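Local coordinates for protein prolyl 4-hydroxylase (Phytophthora capsici LT1534, PDB 6IUQ) that probably hydroxylates proline residues at the 4-position, as an iron(II)- and 2-oxoglutarate-dependent oxygenase built on a double-stranded beta-helix core, at residues I93-R104 / T140-F153. Sequence-based numbering, arbitrary orientation.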
loop_
_atom_site.group_PDB
_atom_site.type_symbol
_atom_site.label_atom_id
_atom_site.label_comp_id
_atom_site.label_asym_id
_atom_site.label_seq_id
_atom_site.Cartn_x
_atom_site.Cartn_y
_atom_site.Cartn_z
ATOM N N ILE A 93 7.236 -4.617 15.745
ATOM C CA ILE A 93 7.347 -3.842 14.506
ATOM C C ILE A 93 8.506 -2.856 14.432
ATOM O O ILE A 93 8.536 -1.876 15.120
ATOM C CB ILE A 93 6.040 -3.149 14.151
ATOM C CG1 ILE A 93 5.015 -4.211 13.800
ATOM C CG2 ILE A 93 6.241 -2.209 12.973
ATOM C CD1 ILE A 93 3.601 -3.753 13.963
ATOM N N PHE A 94 9.426 -3.110 13.527
ATOM C CA PHE A 94 10.638 -2.298 13.425
ATOM C C PHE A 94 10.913 -1.892 11.970
ATOM O O PHE A 94 10.640 -2.650 11.033
ATOM C CB PHE A 94 11.841 -3.063 14.003
ATOM C CG PHE A 94 11.595 -3.635 15.376
ATOM C CD1 PHE A 94 11.040 -4.900 15.529
ATOM C CD2 PHE A 94 11.903 -2.899 16.513
ATOM C CE1 PHE A 94 10.804 -5.424 16.794
ATOM C CE2 PHE A 94 11.673 -3.417 17.776
ATOM C CZ PHE A 94 11.118 -4.682 17.918
ATOM N N GLU A 95 11.460 -0.696 11.787
ATOM C CA GLU A 95 11.599 -0.124 10.460
ATOM C C GLU A 95 12.943 0.555 10.246
ATOM O O GLU A 95 13.592 0.974 11.195
ATOM C CB GLU A 95 10.471 0.880 10.206
ATOM C CG GLU A 95 9.098 0.228 10.107
ATOM C CD GLU A 95 7.978 1.235 9.904
ATOM O OE1 GLU A 95 8.214 2.438 10.152
ATOM O OE2 GLU A 95 6.868 0.823 9.487
ATOM N N VAL A 96 13.358 0.651 8.989
ATOM C CA VAL A 96 14.508 1.465 8.630
ATOM C C VAL A 96 14.261 2.128 7.269
ATOM O O VAL A 96 13.695 1.536 6.361
ATOM C CB VAL A 96 15.823 0.644 8.626
ATOM C CG1 VAL A 96 15.658 -0.656 7.893
ATOM C CG2 VAL A 96 16.955 1.453 8.016
ATOM N N ASP A 97 14.639 3.389 7.162
ATOM C CA ASP A 97 14.534 4.127 5.924
ATOM C C ASP A 97 15.903 4.101 5.256
ATOM O O ASP A 97 16.917 4.267 5.927
ATOM C CB ASP A 97 14.066 5.555 6.214
ATOM C CG ASP A 97 13.695 6.312 4.972
ATOM O OD1 ASP A 97 14.382 6.142 3.945
ATOM O OD2 ASP A 97 12.710 7.082 5.029
ATOM N N LEU A 98 15.946 3.874 3.950
ATOM C CA LEU A 98 17.236 3.772 3.267
ATOM C C LEU A 98 17.627 5.061 2.538
ATOM O O LEU A 98 18.399 5.024 1.578
ATOM C CB LEU A 98 17.230 2.592 2.288
ATOM C CG LEU A 98 17.251 1.175 2.890
ATOM C CD1 LEU A 98 17.594 0.139 1.836
ATOM C CD2 LEU A 98 18.230 1.066 4.049
ATOM N N HIS A 99 17.105 6.198 3.001
ATOM C CA HIS A 99 17.442 7.501 2.424
ATOM C C HIS A 99 18.911 7.857 2.694
ATOM O O HIS A 99 19.535 8.600 1.937
ATOM C CB HIS A 99 16.531 8.592 2.987
ATOM C CG HIS A 99 16.836 8.954 4.411
ATOM N ND1 HIS A 99 16.256 8.308 5.485
ATOM C CD2 HIS A 99 17.660 9.892 4.937
ATOM C CE1 HIS A 99 16.712 8.831 6.610
ATOM N NE2 HIS A 99 17.565 9.793 6.307
ATOM N N ASP A 100 19.442 7.298 3.776
ATOM C CA ASP A 100 20.822 7.511 4.219
ATOM C C ASP A 100 21.837 6.735 3.382
ATOM O O ASP A 100 21.893 5.513 3.481
ATOM C CB ASP A 100 20.946 7.091 5.687
ATOM C CG ASP A 100 22.296 7.444 6.301
ATOM O OD1 ASP A 100 23.029 8.291 5.730
ATOM O OD2 ASP A 100 22.634 6.841 7.348
ATOM N N ALA A 101 22.637 7.439 2.574
ATOM C CA ALA A 101 23.677 6.810 1.749
ATOM C C ALA A 101 24.706 6.041 2.582
ATOM O O ALA A 101 25.297 5.067 2.109
ATOM C CB ALA A 101 24.388 7.854 0.898
ATOM N N ALA A 102 24.922 6.493 3.815
ATOM C CA ALA A 102 25.869 5.859 4.718
ATOM C C ALA A 102 25.420 4.444 5.032
ATOM O O ALA A 102 26.229 3.523 5.135
ATOM C CB ALA A 102 26.010 6.671 5.998
ATOM N N LEU A 103 24.113 4.291 5.187
ATOM C CA LEU A 103 23.499 3.009 5.486
ATOM C C LEU A 103 23.481 2.135 4.235
ATOM O O LEU A 103 23.789 0.940 4.277
ATOM C CB LEU A 103 22.082 3.225 6.012
ATOM C CG LEU A 103 21.352 2.026 6.603
ATOM C CD1 LEU A 103 22.327 1.183 7.396
ATOM C CD2 LEU A 103 20.243 2.531 7.497
ATOM N N ARG A 104 23.139 2.759 3.116
ATOM C CA ARG A 104 22.937 2.042 1.874
ATOM C C ARG A 104 24.210 1.401 1.383
ATOM O O ARG A 104 24.179 0.326 0.787
ATOM C CB ARG A 104 22.383 2.978 0.809
ATOM C CG ARG A 104 20.995 2.624 0.380
ATOM C CD ARG A 104 20.555 3.552 -0.702
ATOM N NE ARG A 104 20.265 4.862 -0.148
ATOM C CZ ARG A 104 20.800 5.987 -0.587
ATOM N NH1 ARG A 104 21.651 5.968 -1.604
ATOM N NH2 ARG A 104 20.470 7.128 -0.009
ATOM N N THR A 140 10.620 6.948 -1.391
ATOM C CA THR A 140 10.960 6.483 -0.053
ATOM C C THR A 140 11.114 4.992 -0.133
ATOM O O THR A 140 10.263 4.326 -0.713
ATOM C CB THR A 140 9.861 6.820 1.004
ATOM O OG1 THR A 140 9.806 8.230 1.231
ATOM C CG2 THR A 140 10.129 6.108 2.326
ATOM N N LEU A 141 12.172 4.454 0.450
ATOM C CA LEU A 141 12.317 3.011 0.503
ATOM C C LEU A 141 12.392 2.578 1.959
ATOM O O LEU A 141 13.375 2.839 2.650
ATOM C CB LEU A 141 13.557 2.566 -0.275
ATOM C CG LEU A 141 13.639 1.094 -0.665
ATOM C CD1 LEU A 141 14.318 0.979 -2.030
ATOM C CD2 LEU A 141 14.364 0.276 0.387
ATOM N N LYS A 142 11.345 1.915 2.428
ATOM C CA LYS A 142 11.264 1.534 3.834
ATOM C C LYS A 142 11.350 0.008 4.011
ATOM O O LYS A 142 10.733 -0.753 3.264
ATOM C CB LYS A 142 9.974 2.087 4.451
ATOM C CG LYS A 142 9.798 1.795 5.931
ATOM C CD LYS A 142 8.576 2.501 6.546
ATOM C CE LYS A 142 7.266 1.703 6.352
ATOM N NZ LYS A 142 7.266 0.310 6.931
ATOM N N LEU A 143 12.149 -0.427 4.984
ATOM C CA LEU A 143 12.199 -1.825 5.381
ATOM C C LEU A 143 11.421 -2.015 6.675
ATOM O O LEU A 143 11.493 -1.183 7.572
ATOM C CB LEU A 143 13.638 -2.293 5.562
ATOM C CG LEU A 143 14.598 -2.025 4.408
ATOM C CD1 LEU A 143 15.974 -2.570 4.743
ATOM C CD2 LEU A 143 14.065 -2.644 3.121
ATOM N N GLN A 144 10.670 -3.109 6.765
ATOM C CA GLN A 144 9.863 -3.364 7.945
ATOM C C GLN A 144 9.945 -4.810 8.398
ATOM O O GLN A 144 9.761 -5.732 7.604
ATOM C CB GLN A 144 8.405 -3.000 7.691
ATOM C CG GLN A 144 7.492 -3.362 8.849
ATOM C CD GLN A 144 6.063 -2.910 8.649
ATOM O OE1 GLN A 144 5.211 -3.688 8.211
ATOM N NE2 GLN A 144 5.788 -1.648 8.975
ATOM N N ARG A 145 10.233 -5.000 9.684
ATOM C CA ARG A 145 10.147 -6.315 10.300
ATOM C C ARG A 145 9.010 -6.307 11.313
ATOM O O ARG A 145 8.926 -5.425 12.169
ATOM C CB ARG A 145 11.468 -6.701 10.972
ATOM C CG ARG A 145 11.586 -8.190 11.309
ATOM C CD ARG A 145 12.893 -8.515 12.047
ATOM N NE ARG A 145 12.835 -8.085 13.437
ATOM C CZ ARG A 145 12.490 -8.879 14.446
ATOM N NH1 ARG A 145 12.201 -10.159 14.221
ATOM N NH2 ARG A 145 12.452 -8.394 15.680
ATOM N N ASN A 146 8.115 -7.274 11.181
ATOM C CA ASN A 146 7.050 -7.480 12.145
ATOM C C ASN A 146 7.328 -8.777 12.891
ATOM O O ASN A 146 7.340 -9.855 12.287
ATOM C CB ASN A 146 5.685 -7.522 11.445
ATOM C CG ASN A 146 4.534 -7.782 12.402
ATOM O OD1 ASN A 146 4.726 -7.872 13.616
ATOM N ND2 ASN A 146 3.320 -7.899 11.856
ATOM N N ALA A 147 7.556 -8.659 14.198
ATOM C CA ALA A 147 7.925 -9.791 15.044
ATOM C C ALA A 147 6.959 -10.964 14.957
ATOM O O ALA A 147 7.377 -12.125 15.062
ATOM C CB ALA A 147 8.044 -9.330 16.493
ATOM N N GLY A 148 5.677 -10.660 14.752
ATOM C CA GLY A 148 4.628 -11.669 14.742
ATOM C C GLY A 148 3.902 -11.652 16.064
ATOM O O GLY A 148 3.600 -12.678 16.630
ATOM N N HIS A 149 3.638 -10.493 16.614
ATOM C CA HIS A 149 3.018 -10.470 17.922
ATOM C C HIS A 149 1.649 -9.810 17.974
ATOM O O HIS A 149 1.349 -9.073 18.887
ATOM C CB HIS A 149 3.978 -9.742 18.853
ATOM C CG HIS A 149 3.606 -9.795 20.300
ATOM N ND1 HIS A 149 3.980 -8.813 21.192
ATOM C CD2 HIS A 149 2.919 -10.714 21.019
ATOM C CE1 HIS A 149 3.531 -9.123 22.397
ATOM N NE2 HIS A 149 2.877 -10.268 22.318
ATOM N N GLY A 150 0.819 -10.017 16.979
ATOM C CA GLY A 150 -0.386 -9.210 16.969
ATOM C C GLY A 150 0.079 -7.760 16.842
ATOM O O GLY A 150 1.133 -7.527 16.253
ATOM N N GLY A 151 -0.669 -6.799 17.389
ATOM C CA GLY A 151 -0.321 -5.384 17.276
ATOM C C GLY A 151 -1.449 -4.470 16.798
ATOM O O GLY A 151 -2.624 -4.854 16.824
ATOM N N CYS A 152 -1.098 -3.258 16.361
ATOM C CA CYS A 152 -2.094 -2.277 15.896
ATOM C C CYS A 152 -1.952 -1.939 14.401
ATOM O O CYS A 152 -0.931 -1.409 13.976
ATOM C CB CYS A 152 -2.002 -0.986 16.725
ATOM S SG CYS A 152 -3.212 0.305 16.265
ATOM N N PHE A 153 -2.989 -2.233 13.619
ATOM C CA PHE A 153 -2.979 -1.973 12.179
ATOM C C PHE A 153 -4.289 -1.336 11.723
ATOM O O PHE A 153 -5.199 -2.017 11.257
ATOM C CB PHE A 153 -2.743 -3.264 11.392
ATOM C CG PHE A 153 -1.679 -4.149 11.972
ATOM C CD1 PHE A 153 -0.345 -3.944 11.664
ATOM C CD2 PHE A 153 -2.020 -5.204 12.813
ATOM C CE1 PHE A 153 0.643 -4.772 12.194
ATOM C CE2 PHE A 153 -1.042 -6.035 13.342
ATOM C CZ PHE A 153 0.290 -5.818 13.032
HETATM O O HOH W 1 14.395 6.334 1.221
#
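Phe94 and Arg145, Val96 and Leu143 face each other as hydrogen-bonded pairs of an antiparallel sheet, in which strand 94-97 is an edge strand laid against strand 139-146, extending the major sheet of the double-stranded beta-helix (DSBH) fold. The axes of strands 94-97 and 140-146 run 167° apart in direction. Within the Val96-Leu143 pair, Leu143 N reaches Val96 O at 2.9 Å, nearly straight, and Val96 N returns a bond to Leu143 O. Tight packing lies on the face shared by Val96, Leu98, Leu141 and Leu143, where helices 46-61 and 108-115 close over it. Val96 CG1 sits between its backbone N and carbonyl carbon (chi1 47°), which sets it 3.5 Å from Leu143 CB, the two side chains pointing the same way. Beyond the strand end, Leu98 CD1 meets Leu141 CD2 at 3.5 Å. Along that same face Arg145 NH2 comes obliquely to Phe94 CE1, at 3.6 Å, with guanidinium and ring planes 12° apart, and Arg145 NH1 turns to a salt bridge with Glu223.

The other face, carrying Glu95, Asp97, Lys142 and Gln144, is polar and partly exposed; the Lys142 side chain lies about 8 Å from the iron(II) ion. Asp97 OD1 accepts from His99 N in an Asx turn and also from a water, which in turn accepts from Leu141 N. At the far end Ile93, though exposed, lies against Asn146 with CG1 and puts CD1 3.6 Å from Phe153 CE1. Glu95 OE2 draws two donors together. Lys142, bent at chi3 and chi4, brings NZ in from above the carboxylate plane, a salt bridge of 2.6 Å to Glu95 OE2. The extended Gln144 chain carries its amide nearly coplanar with that carboxylate, and Gln144 NE2 donates a bent hydrogen bond of 2.7 Å to the anti lone pair of Glu95 OE2.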